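Local coordinates for T-cell surface protein tactile (Homo sapiens, PDB 6ARQ) that promotes adhesion of NK cells to target cells by binding PVR, and is represented here by the first V-type immunoglobulin-like domain of its extracellular part, at residues 11-16 against 112-117. The protein carries 1 engineered substitution. Numbering follows the deposited sequence.
Sequences EENVYA and IYNLLI
Asn13 and Asn114 stand side by side on one face of the sheet, in neighbouring parallel strands: the outermost strand, 11-16, and its inner neighbour, 112-117, which correspond to the A' and G strands of this V-type immunoglobulin domain. In the V-set sandwich the A' strand runs alongside G, and here the pairing closes one side of the larger sheet. The amide planes of the two asparagines are turned 52° apart, and Asn114 ND2 donates to Asn13 OD1 at 3.2 Å, tilted from the acceptor's carbonyl plane.

Five backbone hydrogen bonds join the strands: Glu12 and Val14 each donate through N-H and accept at O, and Ala16 N donates to Leu116 O at 3.0 Å. The straightest is from Val14 N to Asn114 O, at 178°.

Tyr15 and Leu116 share the outward face with the asparagines. Leu116 CD1 lies over one face of the Tyr15 ring, 4.1 Å from its centroid, in a CH-pi contact. Glu11 bends at chi2 (70°), bringing its carboxylate back over the neighbouring strand, where OE1 comes 3.4 Å from Ile112 CG2. On the inner face Val14 splits its branches, with CG2 at the edge of the Tyr113 ring, 3.7 Å from CD1, and CG1 against Leu115 CD1.

Further out, Glu11 OE1 also forms a salt bridge with Arg96 of strand 95-104. Strand 22-29 of the opposing sheet packs on the inner face through Val22 and Leu24, while Tyr113 OH is hydrogen-bonded to Thr25 O.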
ATOM      1  N   GLU A  11     -15.559  30.399 -14.423  1.00 44.90           N
ATOM      2  CA  GLU A  11     -14.387  31.274 -14.486  1.00 43.72           C
ATOM      3  C   GLU A  11     -14.644  32.333 -15.565  1.00 45.59           C
ATOM      4  O   GLU A  11     -15.075  31.980 -16.662  1.00 46.45           O
ATOM      5  CB  GLU A  11     -13.114  30.449 -14.779  1.00 46.54           C
ATOM      6  CG  GLU A  11     -11.839  31.260 -14.987  1.00 57.26           C
ATOM      7  CD  GLU A  11     -11.252  31.953 -13.772  1.00 75.43           C
ATOM      8  OE1 GLU A  11     -11.027  31.273 -12.745  1.00 70.26           O
ATOM      9  OE2 GLU A  11     -10.961  33.167 -13.870  1.00 67.76           O
ATOM     10  N   GLU A  12     -14.409  33.621 -15.250  1.00 39.47           N
ATOM     11  CA  GLU A  12     -14.648  34.717 -16.192  1.00 38.84           C
ATOM     12  C   GLU A  12     -13.560  35.788 -16.116  1.00 40.59           C
ATOM     13  O   GLU A  12     -13.119  36.147 -15.024  1.00 38.90           O
ATOM     14  CB  GLU A  12     -16.021  35.357 -15.933  1.00 39.41           C
ATOM     15  CG  GLU A  12     -16.633  35.998 -17.165  1.00 51.88           C
ATOM     16  CD  GLU A  12     -17.632  37.103 -16.885  1.00 75.27           C
ATOM     17  OE1 GLU A  12     -18.684  36.818 -16.267  1.00 70.35           O
ATOM     18  OE2 GLU A  12     -17.374  38.252 -17.310  1.00 70.41           O
ATOM     19  N   ASN A  13     -13.153  36.313 -17.286  1.00 37.30           N
ATOM     20  CA  ASN A  13     -12.146  37.368 -17.404  1.00 36.86           C
ATOM     21  C   ASN A  13     -12.818  38.736 -17.519  1.00 38.73           C
ATOM     22  O   ASN A  13     -13.728  38.914 -18.331  1.00 38.43           O
ATOM     23  CB  ASN A  13     -11.221  37.117 -18.601  1.00 39.05           C
ATOM     24  CG  ASN A  13     -10.076  36.161 -18.345  1.00 60.63           C
ATOM     25  OD1 ASN A  13      -9.644  35.930 -17.209  1.00 50.89           O
ATOM     26  ND2 ASN A  13      -9.515  35.622 -19.417  1.00 56.04           N
ATOM     27  N   VAL A  14     -12.386  39.688 -16.675  1.00 33.84           N
ATOM     28  CA  VAL A  14     -12.910  41.057 -16.642  1.00 33.09           C
ATOM     29  C   VAL A  14     -11.753  42.014 -16.942  1.00 37.51           C
ATOM     30  O   VAL A  14     -10.737  41.990 -16.243  1.00 37.25           O
ATOM     31  CB  VAL A  14     -13.626  41.403 -15.300  1.00 35.31           C
ATOM     32  CG1 VAL A  14     -14.244  42.799 -15.347  1.00 35.34           C
ATOM     33  CG2 VAL A  14     -14.690  40.368 -14.945  1.00 34.21           C
ATOM     34  N   TYR A  15     -11.903  42.838 -17.989  1.00 34.59           N
ATOM     35  CA  TYR A  15     -10.878  43.799 -18.385  1.00 35.53           C
ATOM     36  C   TYR A  15     -11.327  45.223 -18.093  1.00 39.68           C
ATOM     37  O   TYR A  15     -12.457  45.599 -18.414  1.00 39.23           O
ATOM     38  CB  TYR A  15     -10.512  43.639 -19.869  1.00 38.35           C
ATOM     39  CG  TYR A  15      -9.782  42.350 -20.175  1.00 40.25           C
ATOM     40  CD1 TYR A  15      -8.401  42.257 -20.039  1.00 43.14           C
ATOM     41  CD2 TYR A  15     -10.472  41.223 -20.610  1.00 40.72           C
ATOM     42  CE1 TYR A  15      -7.724  41.070 -20.315  1.00 44.71           C
ATOM     43  CE2 TYR A  15      -9.805  40.032 -20.896  1.00 42.28           C
ATOM     44  CZ  TYR A  15      -8.431  39.960 -20.750  1.00 50.75           C
ATOM     45  OH  TYR A  15      -7.771  38.788 -21.030  1.00 52.83           O
ATOM     46  N   ALA A  16     -10.440  46.002 -17.460  1.00 36.88           N
ATOM     47  CA  ALA A  16     -10.665  47.400 -17.090  1.00 37.37           C
ATOM     48  C   ALA A  16      -9.351  48.192 -17.163  1.00 43.28           C
ATOM     49  O   ALA A  16      -8.296  47.596 -17.379  1.00 43.47           O
ATOM     50  CB  ALA A  16     -11.257  47.478 -15.689  1.00 36.57           C
ATOM     51  N   ILE A 112     -15.596  32.606 -10.178  1.00 22.97           N
ATOM     52  CA  ILE A 112     -14.284  33.248 -10.084  1.00 23.03           C
ATOM     53  C   ILE A 112     -14.167  34.303 -11.187  1.00 27.07           C
ATOM     54  O   ILE A 112     -14.358  34.000 -12.366  1.00 27.10           O
ATOM     55  CB  ILE A 112     -13.109  32.221 -10.131  1.00 27.31           C
ATOM     56  CG1 ILE A 112     -13.345  31.020  -9.186  1.00 27.98           C
ATOM     57  CG2 ILE A 112     -11.769  32.893  -9.818  1.00 28.24           C
ATOM     58  CD1 ILE A 112     -13.697  29.719  -9.888  1.00 37.59           C
ATOM     59  N   TYR A 113     -13.875  35.543 -10.781  1.00 23.42           N
ATOM     60  CA  TYR A 113     -13.690  36.693 -11.657  1.00 23.67           C
ATOM     61  C   TYR A 113     -12.221  37.081 -11.683  1.00 27.58           C
ATOM     62  O   TYR A 113     -11.677  37.479 -10.651  1.00 26.45           O
ATOM     63  CB  TYR A 113     -14.541  37.885 -11.179  1.00 24.58           C
ATOM     64  CG  TYR A 113     -16.026  37.764 -11.440  1.00 26.81           C
ATOM     65  CD1 TYR A 113     -16.569  38.126 -12.670  1.00 29.83           C
ATOM     66  CD2 TYR A 113     -16.901  37.366 -10.433  1.00 26.91           C
ATOM     67  CE1 TYR A 113     -17.940  38.050 -12.908  1.00 31.25           C
ATOM     68  CE2 TYR A 113     -18.275  37.288 -10.657  1.00 28.04           C
ATOM     69  CZ  TYR A 113     -18.790  37.633 -11.897  1.00 37.94           C
ATOM     70  OH  TYR A 113     -20.140  37.564 -12.136  1.00 41.18           O
ATOM     71  N   ASN A 114     -11.569  36.945 -12.846  1.00 25.20           N
ATOM     72  CA  ASN A 114     -10.170  37.327 -12.993  1.00 25.71           C
ATOM     73  C   ASN A 114     -10.131  38.752 -13.537  1.00 28.83           C
ATOM     74  O   ASN A 114     -10.329  38.970 -14.733  1.00 28.83           O
ATOM     75  CB  ASN A 114      -9.398  36.331 -13.872  1.00 28.39           C
ATOM     76  CG  ASN A 114      -7.906  36.583 -13.958  1.00 57.87           C
ATOM     77  OD1 ASN A 114      -7.256  37.052 -13.012  1.00 51.80           O
ATOM     78  ND2 ASN A 114      -7.321  36.246 -15.098  1.00 53.54           N
ATOM     79  N   LEU A 115      -9.963  39.725 -12.628  1.00 24.95           N
ATOM     80  CA  LEU A 115      -9.929  41.148 -12.953  1.00 25.24           C
ATOM     81  C   LEU A 115      -8.531  41.549 -13.409  1.00 31.04           C
ATOM     82  O   LEU A 115      -7.561  41.383 -12.667  1.00 31.08           O
ATOM     83  CB  LEU A 115     -10.384  41.989 -11.745  1.00 24.41           C
ATOM     84  CG  LEU A 115     -10.414  43.515 -11.908  1.00 29.70           C
ATOM     85  CD1 LEU A 115     -11.507  43.961 -12.880  1.00 29.92           C
ATOM     86  CD2 LEU A 115     -10.601  44.190 -10.571  1.00 31.16           C
ATOM     87  N   LEU A 116      -8.442  42.067 -14.641  1.00 29.09           N
ATOM     88  CA  LEU A 116      -7.195  42.506 -15.260  1.00 31.00           C
ATOM     89  C   LEU A 116      -7.255  44.005 -15.539  1.00 35.45           C
ATOM     90  O   LEU A 116      -8.167  44.467 -16.228  1.00 34.83           O
ATOM     91  CB  LEU A 116      -6.921  41.714 -16.552  1.00 32.42           C
ATOM     92  CG  LEU A 116      -6.703  40.208 -16.380  1.00 37.25           C
ATOM     93  CD1 LEU A 116      -7.842  39.416 -16.995  1.00 36.65           C
ATOM     94  CD2 LEU A 116      -5.379  39.779 -16.975  1.00 42.38           C
ATOM     95  N   ILE A 117      -6.302  44.764 -14.969  1.00 33.07           N
ATOM     96  CA  ILE A 117      -6.215  46.217 -15.136  1.00 33.90           C
ATOM     97  C   ILE A 117      -5.133  46.520 -16.184  1.00 39.92           C
ATOM     98  O   ILE A 117      -3.960  46.199 -15.975  1.00 40.63           O
ATOM     99  CB  ILE A 117      -5.968  46.959 -13.783  1.00 36.84           C
ATOM    100  CG1 ILE A 117      -7.022  46.581 -12.690  1.00 35.18           C
ATOM    101  CG2 ILE A 117      -5.857  48.483 -13.970  1.00 38.84           C
ATOM    102  CD1 ILE A 117      -8.556  46.907 -12.970  1.00 40.55           C
TER